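Local coordinates for thiamin pyrophosphokinase (Saccharomyces cerevisiae, PDB 1IG0), which transfers pyrophosphate from ATP to thiamine, making thiamine diphosphate and AMP, as the only yeast enzyme capable of this synthesis, at residues I19-K24 against C295-T300; H201-L206 against D303-V308; V262-G267 against D271-P276; W275-S278 against R283-S286. All coordinates share one frame; numbering follows the deposited sequence.

Contact 1: I19-K24 against C295-T300; sequences INIRNK and CCFIDT
The phenyl ring of Phe-297 carries this contact, with the end of Ile-19 over one face. It lies in the beta-sandwich part of the enzyme, which holds the vitamin B1-binding domain. CD1 of Ile-19 lies 3.8 Å from the centroid of the Phe-297 ring and 13° off the ring normal, a CH-pi contact almost over the centre. At the ring edge, near its plane, comes a backbone atom: the carbonyl O of Asn-20 approaches CZ of Phe-297 at 3.7 Å. Ile-21 meets the ring obliquely, CG1 to CE1 of Phe-297 at 4.1 Å. Strand 295-300 is an inner strand of a five-stranded mixed sheet, and the chain at 19-22 passes over it before entering edge strand 23-26. Strand 235-238 lies between the two, so they meet through side chains and not as paired strands. Ile-19 and Phe-297 reach toward each other from opposite directions. CG1 of Ile-19 sits between the backbone N and the carbonyl carbon (chi1 65°), and chi2 of 169° extends CD1 over the ring. Arg-266 of strand 260-266 touches both Ile-19 and Phe-297. The contact is largely apolar and partly buried, with Asn-20 on its exposed side. Beside the face contact, CB of Ile-19 also lies 4.1 Å from CE2 of Phe-297.

Contact 2: H201-L206 against D303-V308; sequences HSITQL and DIILNV
Leu-206 and Ile-305 meet through their methyl ends. CD1 of Leu-206 lies 3.5 Å from CD1 of Ile-305, the closest approach between helix 196-212 and strand 304-310 in these segments. The same Ile-305 CD1 comes within 3.9 Å of CB of Leu-206. CG2 of Ile-305 is a little farther off, 4.1 Å from CD1 of Leu-206. Thus two branches of the isoleucine touch one leucine methyl from the same side. CG1 of Ile-305 is anti to the carbonyl carbon (chi1 -55°), and a second bend (chi2 -59°) turns CD1 to the leucine. The Ile-203 side is looser. Its CB does not point at the strand, but its CG2 comes to 4.3 Å from CG1 of Ile-305. This looser side is still buried, not open to solvent: Ile-203 also packs on Phe-196 of the second subunit, and Leu-206 on Leu-218 and Tyr-220 of strand 216-221. The contact joins a helix in the catalytic part of the chain to strand 304-310, which lies between strands 225-230 and 248-254. The helix is thus packed on the large mixed sheet that runs on from the alpha/beta part into the beta-sandwich part of the enzyme. Across the contact the chemistry is purely aliphatic. Helix and sheet are therefore matched here by the shape of three branched side chains, without a polar pair to set their direction.

Contact 3: V262-G267 against D271-P276; sequences VKETRG and DVKNWP
Two first torsions bring Thr-265 and Asp-271 together. OG1 of Thr-265 sits between its backbone N and carbonyl carbon (chi1 67°). CG of Asp-271 is anti to its carbonyl carbon (chi1 -84°), which turns the carboxylate across strand 262-266. The hydroxyl of Thr-265 donates to OD1 of Asp-271 at 2.8 Å, on the anti side of the carboxylate. The same OG1 accepts from the backbone N of Val-272 at 2.9 Å. OD2 of Asp-271 uses its syn lone pair for the N of Gly-267, 3.0 Å away. Leu-268 N and, weakly, Asn-8 ND2 are further donors to this carboxylate. With alanine at this position the Thr-265 hydroxyl and Gly-267 N would probably lose these acceptors, and the turn after the strand could shift.

Val-262 and Trp-275 form an antiparallel hydrogen-bonded pair at the edge of the five-stranded sheet, whereas strand 270-272 pairs with strand 4-7. Asn-274 and Trp-275 both face Val-262, a G1 beta bulge at the corner where the chain turns. Here Asn-274 N donates to Lys-263 O at 3.0 Å. Next to the bulge, CG1 of Val-262 and CG2 of Val-272 are tightly packed at 3.3 Å. CG1 of Val-272 lies over one face of the Trp-275 indole, 3.6 Å above its plane. Both residues line the thiamine pocket. The polar clasp at Asp-271 and the valine contact hold the chain on both sides of the corner, 271-272 and 275-276, against strand 260-266.

Contact 4: W275-S278 against R283-S286; sequences WPTS and RVSS. With VIB (3-(4-amino-2-methyl-pyrimidin-5-ylmethyl)-5-(2-hydroxy-ethyl)-4-methyl-thiazol-3-ium), chain C.
Arg-283 reaches along Pro-276 and ends over the Trp-275 indole. Its CB lies 3.7 Å from the carbonyl O of Pro-276, and CD is also beside that oxygen. The chain then bends (chi3 54°), which turns the guanidinium alongside Pro-276, its NE and NH2 edge toward the carbonyl O. NE donates to Pro-276 O at 2.7 Å, from above the carbonyl plane. NH2 donates to the same O at 2.9 Å, in that plane and on a lone pair. One oxygen is thus gripped side-on by two nitrogens. CZ stands over the five-membered ring of Trp-275, 4.1 Å from its centroid and 15° off the normal, a cation-pi contact. The two planes are 46° apart, and NH2 is the atom nearest the indole. NH1 makes a salt bridge with Glu-3.

Strand 275-277 is an edge strand of the five-stranded sheet in the beta-sandwich domain, and it runs beside the chain leading to 285-286. The ligand methyl CM2 of VIB lies on the other side of the indole from Arg-283, offset toward the rim, 3.7 Å from CZ2 of Trp-275. A serine in place of Trp-275 would probably strip the guanidinium of its aromatic platform and open a gap beside the thiamine methyl. The carbonyl O of Arg-283 takes two donors, Thr-277 OG1 and Ser-278 N. A water receives a bond from Ser-285 N and donates to Thr-277 OG1. Farther along, OG of Ser-285, anti to its backbone N, donates to N1A of VIB at 2.7 Å.

Contacts 1, 3 and 4 all reach the five-stranded sheet. Contacts 1 and 3, with centres about 11 Å apart, are joined where strands 295-300 and 260-266 pair; Phe-297 N lies 2.7 Å from Arg-266 O, a probable hydrogen bond. Contacts 3 and 4, about 10 Å between centres, share Trp-275 and Pro-276 and both hold thiamine pocket residues. Contact 2 packs a helix on the larger sheet, about 18 Å from contact 1 between centres. The two touch where Ile-298 CD1 meets Leu-306 CD1 at 4.2 Å. Contacts 2 and 4 both touch the second subunit, whose Gln-122 O also bonds the thiamine of contact 4. The pocket is therefore built by both chains.

Contact 1: I19-K24 against C295-T300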
loop_
_atom_site.group_PDB
_atom_site.type_symbol
_atom_site.label_atom_id
_atom_site.label_comp_id
_atom_site.label_asym_id
_atom_site.label_seq_id
_atom_site.Cartn_x
_atom_site.Cartn_y
_atom_site.Cartn_z
ATOM N N ILE B 19 -31.222 -6.726 10.732
ATOM C CA ILE B 19 -30.106 -5.793 10.712
ATOM C C ILE B 19 -30.487 -4.321 10.640
ATOM O O ILE B 19 -31.605 -3.961 10.266
ATOM C CB ILE B 19 -29.187 -6.087 9.518
ATOM C CG1 ILE B 19 -29.945 -5.828 8.214
ATOM C CG2 ILE B 19 -28.714 -7.532 9.566
ATOM C CD1 ILE B 19 -29.072 -5.825 6.976
ATOM N N ASN B 20 -29.529 -3.469 10.982
ATOM C CA ASN B 20 -29.739 -2.032 10.957
ATOM C C ASN B 20 -28.714 -1.337 10.072
ATOM O O ASN B 20 -27.505 -1.447 10.284
ATOM C CB ASN B 20 -29.687 -1.472 12.377
ATOM C CG ASN B 20 -30.858 -1.932 13.222
ATOM O OD1 ASN B 20 -32.011 -1.616 12.929
ATOM N ND2 ASN B 20 -30.566 -2.685 14.275
ATOM N N ILE B 21 -29.220 -0.626 9.071
ATOM C CA ILE B 21 -28.392 0.102 8.125
ATOM C C ILE B 21 -28.164 1.515 8.625
ATOM O O ILE B 21 -29.092 2.313 8.750
ATOM C CB ILE B 21 -29.070 0.143 6.745
ATOM C CG1 ILE B 21 -29.282 -1.290 6.249
ATOM C CG2 ILE B 21 -28.224 0.936 5.762
ATOM C CD1 ILE B 21 -30.204 -1.402 5.049
ATOM N N ARG B 22 -26.911 1.820 8.907
ATOM C CA ARG B 22 -26.556 3.125 9.405
ATOM C C ARG B 22 -26.085 4.099 8.332
ATOM O O ARG B 22 -26.033 5.303 8.558
ATOM C CB ARG B 22 -25.471 2.963 10.436
ATOM C CG ARG B 22 -25.097 4.255 11.044
ATOM C CD ARG B 22 -23.758 4.096 11.707
ATOM N NE ARG B 22 -23.281 5.295 12.404
ATOM C CZ ARG B 22 -22.144 5.378 13.087
ATOM N NH1 ARG B 22 -21.349 4.329 13.180
ATOM N NH2 ARG B 22 -21.791 6.528 13.646
ATOM N N ASN B 23 -25.711 3.554 7.181
ATOM C CA ASN B 23 -25.248 4.350 6.061
ATOM C C ASN B 23 -25.428 3.635 4.733
ATOM O O ASN B 23 -25.167 2.423 4.653
ATOM C CB ASN B 23 -23.770 4.719 6.224
ATOM C CG ASN B 23 -23.528 5.638 7.390
ATOM O OD1 ASN B 23 -23.979 6.782 7.400
ATOM N ND2 ASN B 23 -22.819 5.138 8.393
ATOM N N LYS B 24 -25.909 4.365 3.712
ATOM C CA LYS B 24 -26.075 3.821 2.352
ATOM C C LYS B 24 -25.220 4.639 1.386
ATOM O O LYS B 24 -25.111 5.863 1.500
ATOM C CB LYS B 24 -27.536 3.872 1.887
ATOM C CG LYS B 24 -28.406 2.793 2.491
ATOM C CD LYS B 24 -29.769 2.840 1.830
ATOM C CE LYS B 24 -30.703 1.736 2.294
ATOM N NZ LYS B 24 -31.967 1.671 1.496
ATOM N N CYS B 295 -26.540 -5.008 -4.180
ATOM C CA CYS B 295 -25.978 -4.385 -2.987
ATOM C C CYS B 295 -25.288 -5.360 -2.042
ATOM O O CYS B 295 -25.562 -6.561 -2.050
ATOM C CB CYS B 295 -27.067 -3.616 -2.230
ATOM S SG CYS B 295 -28.454 -4.619 -1.649
ATOM N N CYS B 296 -24.382 -4.818 -1.235
ATOM C CA CYS B 296 -23.623 -5.589 -0.262
ATOM C C CYS B 296 -23.658 -4.855 1.074
ATOM O O CYS B 296 -23.503 -3.634 1.121
ATOM C CB CYS B 296 -22.178 -5.743 -0.739
ATOM S SG CYS B 296 -21.091 -6.572 0.429
ATOM N N PHE B 297 -23.864 -5.600 2.154
ATOM C CA PHE B 297 -23.931 -5.017 3.489
ATOM C C PHE B 297 -22.720 -5.416 4.320
ATOM O O PHE B 297 -22.378 -6.595 4.409
ATOM C CB PHE B 297 -25.210 -5.480 4.193
ATOM C CG PHE B 297 -25.368 -4.948 5.592
ATOM C CD1 PHE B 297 -25.592 -3.593 5.818
ATOM C CD2 PHE B 297 -25.304 -5.811 6.684
ATOM C CE1 PHE B 297 -25.756 -3.103 7.116
ATOM C CE2 PHE B 297 -25.465 -5.335 7.985
ATOM C CZ PHE B 297 -25.691 -3.978 8.202
ATOM N N ILE B 298 -22.070 -4.425 4.921
ATOM C CA ILE B 298 -20.904 -4.672 5.762
ATOM C C ILE B 298 -21.081 -3.959 7.096
ATOM O O ILE B 298 -21.241 -2.739 7.141
ATOM C CB ILE B 298 -19.607 -4.175 5.087
ATOM C CG1 ILE B 298 -19.360 -4.971 3.804
ATOM C CG2 ILE B 298 -18.423 -4.337 6.041
ATOM C CD1 ILE B 298 -18.188 -4.481 2.979
ATOM N N ASP B 299 -21.055 -4.731 8.178
ATOM C CA ASP B 299 -21.228 -4.187 9.518
ATOM C C ASP B 299 -20.004 -4.479 10.377
ATOM O O ASP B 299 -19.786 -5.617 10.800
ATOM C CB ASP B 299 -22.473 -4.799 10.167
ATOM C CG ASP B 299 -22.776 -4.209 11.532
ATOM O OD1 ASP B 299 -21.978 -3.383 12.018
ATOM O OD2 ASP B 299 -23.816 -4.575 12.120
ATOM N N THR B 300 -19.205 -3.448 10.626
ATOM C CA THR B 300 -18.005 -3.587 11.440
ATOM C C THR B 300 -18.127 -2.791 12.734
ATOM O O THR B 300 -18.874 -1.816 12.807
ATOM C CB THR B 300 -16.751 -3.109 10.679
ATOM O OG1 THR B 300 -16.957 -1.773 10.201
ATOM C CG2 THR B 300 -16.458 -4.036 9.508
#

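Contact 2: H201-L206 against D303-V308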
loop_
_atom_site.group_PDB
_atom_site.type_symbol
_atom_site.label_atom_id
_atom_site.label_comp_id
_atom_site.label_asym_id
_atom_site.label_seq_id
_atom_site.Cartn_x
_atom_site.Cartn_y
_atom_site.Cartn_z
ATOM N N HIS B 201 0.514 7.053 4.515
ATOM C CA HIS B 201 -0.011 8.350 4.918
ATOM C C HIS B 201 -1.359 8.574 4.248
ATOM O O HIS B 201 -2.294 9.074 4.871
ATOM C CB HIS B 201 0.919 9.493 4.525
ATOM C CG HIS B 201 0.352 10.842 4.838
ATOM N ND1 HIS B 201 0.166 11.287 6.131
ATOM C CD2 HIS B 201 -0.138 11.814 4.032
ATOM C CE1 HIS B 201 -0.416 12.473 6.106
ATOM N NE2 HIS B 201 -0.611 12.815 4.847
ATOM N N SER B 202 -1.453 8.215 2.972
ATOM C CA SER B 202 -2.705 8.376 2.244
ATOM C C SER B 202 -3.821 7.646 2.979
ATOM O O SER B 202 -4.958 8.118 3.031
ATOM C CB SER B 202 -2.574 7.831 0.821
ATOM O OG SER B 202 -1.765 8.684 0.027
ATOM N N ILE B 203 -3.496 6.494 3.556
ATOM C CA ILE B 203 -4.491 5.723 4.286
ATOM C C ILE B 203 -4.894 6.420 5.584
ATOM O O ILE B 203 -6.062 6.394 5.964
ATOM C CB ILE B 203 -3.985 4.299 4.607
ATOM C CG1 ILE B 203 -3.762 3.522 3.305
ATOM C CG2 ILE B 203 -4.990 3.572 5.492
ATOM C CD1 ILE B 203 -4.983 3.452 2.411
ATOM N N THR B 204 -3.935 7.043 6.265
ATOM C CA THR B 204 -4.251 7.742 7.509
ATOM C C THR B 204 -5.285 8.841 7.260
ATOM O O THR B 204 -6.142 9.099 8.107
ATOM C CB THR B 204 -3.000 8.391 8.154
ATOM O OG1 THR B 204 -2.529 9.470 7.335
ATOM C CG2 THR B 204 -1.900 7.361 8.321
ATOM N N GLN B 205 -5.198 9.486 6.099
ATOM C CA GLN B 205 -6.125 10.558 5.744
ATOM C C GLN B 205 -7.577 10.088 5.786
ATOM O O GLN B 205 -8.465 10.832 6.202
ATOM C CB GLN B 205 -5.804 11.097 4.348
ATOM C CG GLN B 205 -4.531 11.937 4.249
ATOM C CD GLN B 205 -4.651 13.286 4.944
ATOM O OE1 GLN B 205 -5.747 13.824 5.098
ATOM N NE2 GLN B 205 -3.514 13.850 5.344
ATOM N N LEU B 206 -7.822 8.859 5.343
ATOM C CA LEU B 206 -9.177 8.317 5.356
ATOM C C LEU B 206 -9.718 8.301 6.784
ATOM O O LEU B 206 -10.876 8.645 7.027
ATOM C CB LEU B 206 -9.192 6.897 4.776
ATOM C CG LEU B 206 -8.966 6.792 3.265
ATOM C CD1 LEU B 206 -8.755 5.341 2.867
ATOM C CD2 LEU B 206 -10.158 7.385 2.529
ATOM N N ASP B 303 -14.563 1.652 12.087
ATOM C CA ASP B 303 -14.400 1.968 10.671
ATOM C C ASP B 303 -13.296 1.106 10.076
ATOM O O ASP B 303 -12.323 0.774 10.753
ATOM C CB ASP B 303 -14.022 3.441 10.465
ATOM C CG ASP B 303 -15.066 4.401 10.997
ATOM O OD1 ASP B 303 -16.238 3.996 11.145
ATOM O OD2 ASP B 303 -14.710 5.573 11.248
ATOM N N ILE B 304 -13.454 0.737 8.811
ATOM C CA ILE B 304 -12.445 -0.057 8.126
ATOM C C ILE B 304 -12.259 0.494 6.721
ATOM O O ILE B 304 -13.082 1.272 6.237
ATOM C CB ILE B 304 -12.842 -1.547 8.008
ATOM C CG1 ILE B 304 -14.046 -1.699 7.077
ATOM C CG2 ILE B 304 -13.144 -2.117 9.384
ATOM C CD1 ILE B 304 -14.223 -3.118 6.548
ATOM N N ILE B 305 -11.174 0.094 6.070
ATOM C CA ILE B 305 -10.900 0.537 4.712
ATOM C C ILE B 305 -11.355 -0.548 3.749
ATOM O O ILE B 305 -11.139 -1.734 3.992
ATOM C CB ILE B 305 -9.396 0.784 4.485
ATOM C CG1 ILE B 305 -8.867 1.778 5.525
ATOM C CG2 ILE B 305 -9.163 1.308 3.073
ATOM C CD1 ILE B 305 -9.558 3.134 5.503
ATOM N N LEU B 306 -11.994 -0.138 2.661
ATOM C CA LEU B 306 -12.466 -1.078 1.658
ATOM C C LEU B 306 -11.834 -0.723 0.325
ATOM O O LEU B 306 -11.735 0.452 -0.035
ATOM C CB LEU B 306 -13.989 -1.006 1.531
ATOM C CG LEU B 306 -14.645 -1.977 0.551
ATOM C CD1 LEU B 306 -14.609 -3.382 1.122
ATOM C CD2 LEU B 306 -16.076 -1.553 0.299
ATOM N N ASN B 307 -11.377 -1.737 -0.393
ATOM C CA ASN B 307 -10.801 -1.505 -1.702
ATOM C C ASN B 307 -11.690 -2.275 -2.661
ATOM O O ASN B 307 -12.049 -3.427 -2.406
ATOM C CB ASN B 307 -9.353 -2.006 -1.771
ATOM C CG ASN B 307 -9.255 -3.492 -2.055
ATOM O OD1 ASN B 307 -9.124 -3.910 -3.207
ATOM N ND2 ASN B 307 -9.323 -4.298 -1.004
ATOM N N VAL B 308 -12.084 -1.620 -3.744
ATOM C CA VAL B 308 -12.931 -2.253 -4.737
ATOM C C VAL B 308 -12.191 -2.225 -6.058
ATOM O O VAL B 308 -11.926 -1.157 -6.612
ATOM C CB VAL B 308 -14.278 -1.515 -4.889
ATOM C CG1 VAL B 308 -15.100 -2.154 -6.001
ATOM C CG2 VAL B 308 -15.043 -1.559 -3.573
#

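Contact 3: V262-G267 against D271-P276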
loop_
_atom_site.group_PDB
_atom_site.type_symbol
_atom_site.label_atom_id
_atom_site.label_comp_id
_atom_site.label_asym_id
_atom_site.label_seq_id
_atom_site.Cartn_x
_atom_site.Cartn_y
_atom_site.Cartn_z
ATOM N N VAL B 262 -15.729 -7.893 12.452
ATOM C CA VAL B 262 -16.688 -7.827 11.362
ATOM C C VAL B 262 -17.929 -8.515 11.909
ATOM O O VAL B 262 -18.046 -9.741 11.869
ATOM C CB VAL B 262 -16.197 -8.570 10.105
ATOM C CG1 VAL B 262 -17.243 -8.465 9.004
ATOM C CG2 VAL B 262 -14.880 -7.973 9.634
ATOM N N LYS B 263 -18.844 -7.715 12.445
ATOM C CA LYS B 263 -20.070 -8.242 13.025
ATOM C C LYS B 263 -20.862 -9.087 12.038
ATOM O O LYS B 263 -21.355 -10.164 12.380
ATOM C CB LYS B 263 -20.941 -7.096 13.541
ATOM C CG LYS B 263 -22.257 -7.561 14.134
ATOM C CD LYS B 263 -22.958 -6.454 14.899
ATOM C CE LYS B 263 -24.246 -6.970 15.518
ATOM N NZ LYS B 263 -24.001 -8.232 16.271
ATOM N N GLU B 264 -20.979 -8.597 10.809
ATOM C CA GLU B 264 -21.718 -9.316 9.786
ATOM C C GLU B 264 -21.630 -8.675 8.410
ATOM O O GLU B 264 -21.538 -7.455 8.279
ATOM C CB GLU B 264 -23.194 -9.428 10.190
ATOM C CG GLU B 264 -24.140 -9.737 9.035
ATOM C CD GLU B 264 -25.595 -9.769 9.458
ATOM O OE1 GLU B 264 -26.015 -8.864 10.210
ATOM O OE2 GLU B 264 -26.321 -10.691 9.029
ATOM N N THR B 265 -21.644 -9.521 7.387
ATOM C CA THR B 265 -21.627 -9.071 6.006
ATOM C C THR B 265 -22.670 -9.903 5.280
ATOM O O THR B 265 -22.904 -11.060 5.628
ATOM C CB THR B 265 -20.265 -9.294 5.318
ATOM O OG1 THR B 265 -20.012 -10.698 5.183
ATOM C CG2 THR B 265 -19.156 -8.643 6.124
ATOM N N ARG B 266 -23.311 -9.295 4.291
ATOM C CA ARG B 266 -24.318 -9.967 3.486
ATOM C C ARG B 266 -24.082 -9.509 2.055
ATOM O O ARG B 266 -24.081 -8.311 1.779
ATOM C CB ARG B 266 -25.732 -9.565 3.928
ATOM C CG ARG B 266 -26.122 -10.012 5.328
ATOM C CD ARG B 266 -27.573 -9.638 5.626
ATOM N NE ARG B 266 -28.019 -10.128 6.928
ATOM C CZ ARG B 266 -29.251 -9.972 7.407
ATOM N NH1 ARG B 266 -30.172 -9.336 6.694
ATOM N NH2 ARG B 266 -29.563 -10.449 8.605
ATOM N N GLY B 267 -23.856 -10.451 1.148
ATOM C CA GLY B 267 -23.635 -10.072 -0.233
ATOM C C GLY B 267 -22.212 -10.223 -0.733
ATOM O O GLY B 267 -21.882 -9.734 -1.810
ATOM N N ASP B 271 -19.239 -14.489 3.100
ATOM C CA ASP B 271 -19.843 -13.668 4.145
ATOM C C ASP B 271 -19.401 -14.160 5.513
ATOM O O ASP B 271 -19.244 -15.363 5.728
ATOM C CB ASP B 271 -21.372 -13.712 4.067
ATOM C CG ASP B 271 -21.937 -12.728 3.061
ATOM O OD1 ASP B 271 -21.363 -11.628 2.916
ATOM O OD2 ASP B 271 -22.966 -13.044 2.430
ATOM N N VAL B 272 -19.209 -13.227 6.439
ATOM C CA VAL B 272 -18.771 -13.575 7.784
ATOM C C VAL B 272 -19.667 -12.987 8.869
ATOM O O VAL B 272 -20.464 -12.085 8.613
ATOM C CB VAL B 272 -17.321 -13.101 8.029
ATOM C CG1 VAL B 272 -16.381 -13.798 7.062
ATOM C CG2 VAL B 272 -17.226 -11.599 7.854
ATOM N N LYS B 273 -19.533 -13.521 10.081
ATOM C CA LYS B 273 -20.302 -13.071 11.242
ATOM C C LYS B 273 -19.425 -13.242 12.480
ATOM O O LYS B 273 -18.727 -14.247 12.602
ATOM C CB LYS B 273 -21.578 -13.905 11.403
ATOM C CG LYS B 273 -22.517 -13.839 10.212
ATOM C CD LYS B 273 -23.788 -14.658 10.419
ATOM C CE LYS B 273 -24.688 -14.054 11.487
ATOM N NZ LYS B 273 -26.122 -14.390 11.242
ATOM N N ASN B 274 -19.465 -12.270 13.390
ATOM C CA ASN B 274 -18.657 -12.325 14.610
ATOM C C ASN B 274 -17.262 -12.787 14.202
ATOM O O ASN B 274 -16.681 -13.687 14.810
ATOM C CB ASN B 274 -19.270 -13.317 15.604
ATOM C CG ASN B 274 -20.743 -13.056 15.853
ATOM O OD1 ASN B 274 -21.139 -11.940 16.190
ATOM N ND2 ASN B 274 -21.566 -14.087 15.687
ATOM N N TRP B 275 -16.738 -12.144 13.162
ATOM C CA TRP B 275 -15.446 -12.478 12.575
ATOM C C TRP B 275 -14.362 -11.446 12.893
ATOM O O TRP B 275 -14.337 -10.362 12.308
ATOM C CB TRP B 275 -15.634 -12.572 11.059
ATOM C CG TRP B 275 -14.629 -13.383 10.320
ATOM C CD1 TRP B 275 -14.600 -14.742 10.203
ATOM C CD2 TRP B 275 -13.541 -12.888 9.532
ATOM N NE1 TRP B 275 -13.568 -15.126 9.383
ATOM C CE2 TRP B 275 -12.901 -14.007 8.956
ATOM C CE3 TRP B 275 -13.048 -11.606 9.252
ATOM C CZ2 TRP B 275 -11.788 -13.884 8.117
ATOM C CZ3 TRP B 275 -11.940 -11.484 8.415
ATOM C CH2 TRP B 275 -11.325 -12.619 7.858
ATOM N N PRO B 276 -13.454 -11.765 13.830
ATOM C CA PRO B 276 -12.387 -10.819 14.177
ATOM C C PRO B 276 -11.457 -10.608 12.983
ATOM O O PRO B 276 -11.136 -11.557 12.272
ATOM C CB PRO B 276 -11.672 -11.514 15.335
ATOM C CG PRO B 276 -12.748 -12.347 15.956
ATOM C CD PRO B 276 -13.447 -12.917 14.748
HETATM O O HOH W 1 -23.240 -13.315 7.131
#

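Contact 4: W275-S278 against R283-S286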
loop_
_atom_site.group_PDB
_atom_site.type_symbol
_atom_site.label_atom_id
_atom_site.label_comp_id
_atom_site.label_asym_id
_atom_site.label_seq_id
_atom_site.Cartn_x
_atom_site.Cartn_y
_atom_site.Cartn_z
ATOM N N TRP B 275 -16.738 -12.144 13.162
ATOM C CA TRP B 275 -15.446 -12.478 12.575
ATOM C C TRP B 275 -14.362 -11.446 12.893
ATOM O O TRP B 275 -14.337 -10.362 12.308
ATOM C CB TRP B 275 -15.634 -12.572 11.059
ATOM C CG TRP B 275 -14.629 -13.383 10.320
ATOM C CD1 TRP B 275 -14.600 -14.742 10.203
ATOM C CD2 TRP B 275 -13.541 -12.888 9.532
ATOM N NE1 TRP B 275 -13.568 -15.126 9.383
ATOM C CE2 TRP B 275 -12.901 -14.007 8.956
ATOM C CE3 TRP B 275 -13.048 -11.606 9.252
ATOM C CZ2 TRP B 275 -11.788 -13.884 8.117
ATOM C CZ3 TRP B 275 -11.940 -11.484 8.415
ATOM C CH2 TRP B 275 -11.325 -12.619 7.858
ATOM N N PRO B 276 -13.454 -11.765 13.830
ATOM C CA PRO B 276 -12.387 -10.819 14.177
ATOM C C PRO B 276 -11.457 -10.608 12.983
ATOM O O PRO B 276 -11.136 -11.557 12.272
ATOM C CB PRO B 276 -11.672 -11.514 15.335
ATOM C CG PRO B 276 -12.748 -12.347 15.956
ATOM C CD PRO B 276 -13.447 -12.917 14.748
ATOM N N THR B 277 -11.025 -9.370 12.759
ATOM C CA THR B 277 -10.131 -9.085 11.641
ATOM C C THR B 277 -8.968 -8.197 12.074
ATOM O O THR B 277 -9.157 -7.208 12.786
ATOM C CB THR B 277 -10.892 -8.412 10.471
ATOM O OG1 THR B 277 -10.016 -8.269 9.345
ATOM C CG2 THR B 277 -11.426 -7.045 10.890
ATOM N N SER B 278 -7.763 -8.562 11.645
ATOM C CA SER B 278 -6.563 -7.811 11.995
ATOM C C SER B 278 -5.396 -8.091 11.055
ATOM O O SER B 278 -5.166 -9.234 10.659
ATOM C CB SER B 278 -6.137 -8.149 13.425
ATOM O OG SER B 278 -4.811 -7.713 13.672
ATOM N N ARG B 283 -5.746 -12.229 9.751
ATOM C CA ARG B 283 -7.153 -12.461 9.455
ATOM C C ARG B 283 -7.735 -11.260 8.725
ATOM O O ARG B 283 -8.330 -10.371 9.333
ATOM C CB ARG B 283 -7.937 -12.725 10.743
ATOM C CG ARG B 283 -7.701 -14.109 11.338
ATOM C CD ARG B 283 -8.389 -14.254 12.688
ATOM N NE ARG B 283 -9.811 -13.923 12.620
ATOM C CZ ARG B 283 -10.764 -14.764 12.228
ATOM N NH1 ARG B 283 -10.455 -16.004 11.872
ATOM N NH2 ARG B 283 -12.024 -14.358 12.176
ATOM N N VAL B 284 -7.553 -11.249 7.409
ATOM C CA VAL B 284 -8.040 -10.170 6.559
ATOM C C VAL B 284 -8.732 -10.752 5.334
ATOM O O VAL B 284 -8.176 -11.609 4.647
ATOM C CB VAL B 284 -6.876 -9.272 6.081
ATOM C CG1 VAL B 284 -7.388 -8.222 5.109
ATOM C CG2 VAL B 284 -6.212 -8.606 7.274
ATOM N N SER B 285 -9.946 -10.282 5.066
ATOM C CA SER B 285 -10.702 -10.759 3.919
ATOM C C SER B 285 -10.175 -10.126 2.636
ATOM O O SER B 285 -10.529 -8.997 2.295
ATOM C CB SER B 285 -12.186 -10.430 4.086
ATOM O OG SER B 285 -12.940 -10.940 2.998
ATOM N N SER B 286 -9.312 -10.852 1.934
ATOM C CA SER B 286 -8.748 -10.362 0.685
ATOM C C SER B 286 -9.263 -11.239 -0.442
ATOM O O SER B 286 -9.635 -12.387 -0.216
ATOM C CB SER B 286 -7.217 -10.400 0.726
ATOM O OG SER B 286 -6.731 -11.718 0.915
HETATM C CM2 VIB C . -13.479 -14.289 4.822
HETATM N N4A VIB C . -11.871 -17.552 1.457
HETATM C CM4 VIB C . -10.282 -16.130 -3.176
HETATM O O1 VIB C . -5.748 -14.968 -2.516
HETATM C C7 VIB C . -6.438 -15.537 -3.634
HETATM C C6 VIB C . -7.267 -16.761 -3.164
HETATM C C2 VIB C . -9.028 -15.828 0.191
HETATM S S1 VIB C . -7.359 -16.263 -0.291
HETATM C C5 VIB C . -8.091 -16.386 -1.935
HETATM C C4 VIB C . -9.420 -16.098 -1.922
HETATM N N3 VIB C . -9.868 -15.811 -0.749
HETATM C C7A VIB C . -11.290 -15.461 -0.472
HETATM C C4A VIB C . -12.128 -16.212 1.812
HETATM N N3A VIB C . -12.658 -15.924 3.088
HETATM C C2A VIB C . -12.919 -14.596 3.462
HETATM N N1A VIB C . -12.654 -13.555 2.553
HETATM C C6A VIB C . -12.127 -13.839 1.277
HETATM C C5A VIB C . -11.862 -15.167 0.898
HETATM O O HOH W 2 -11.129 -8.360 6.784
#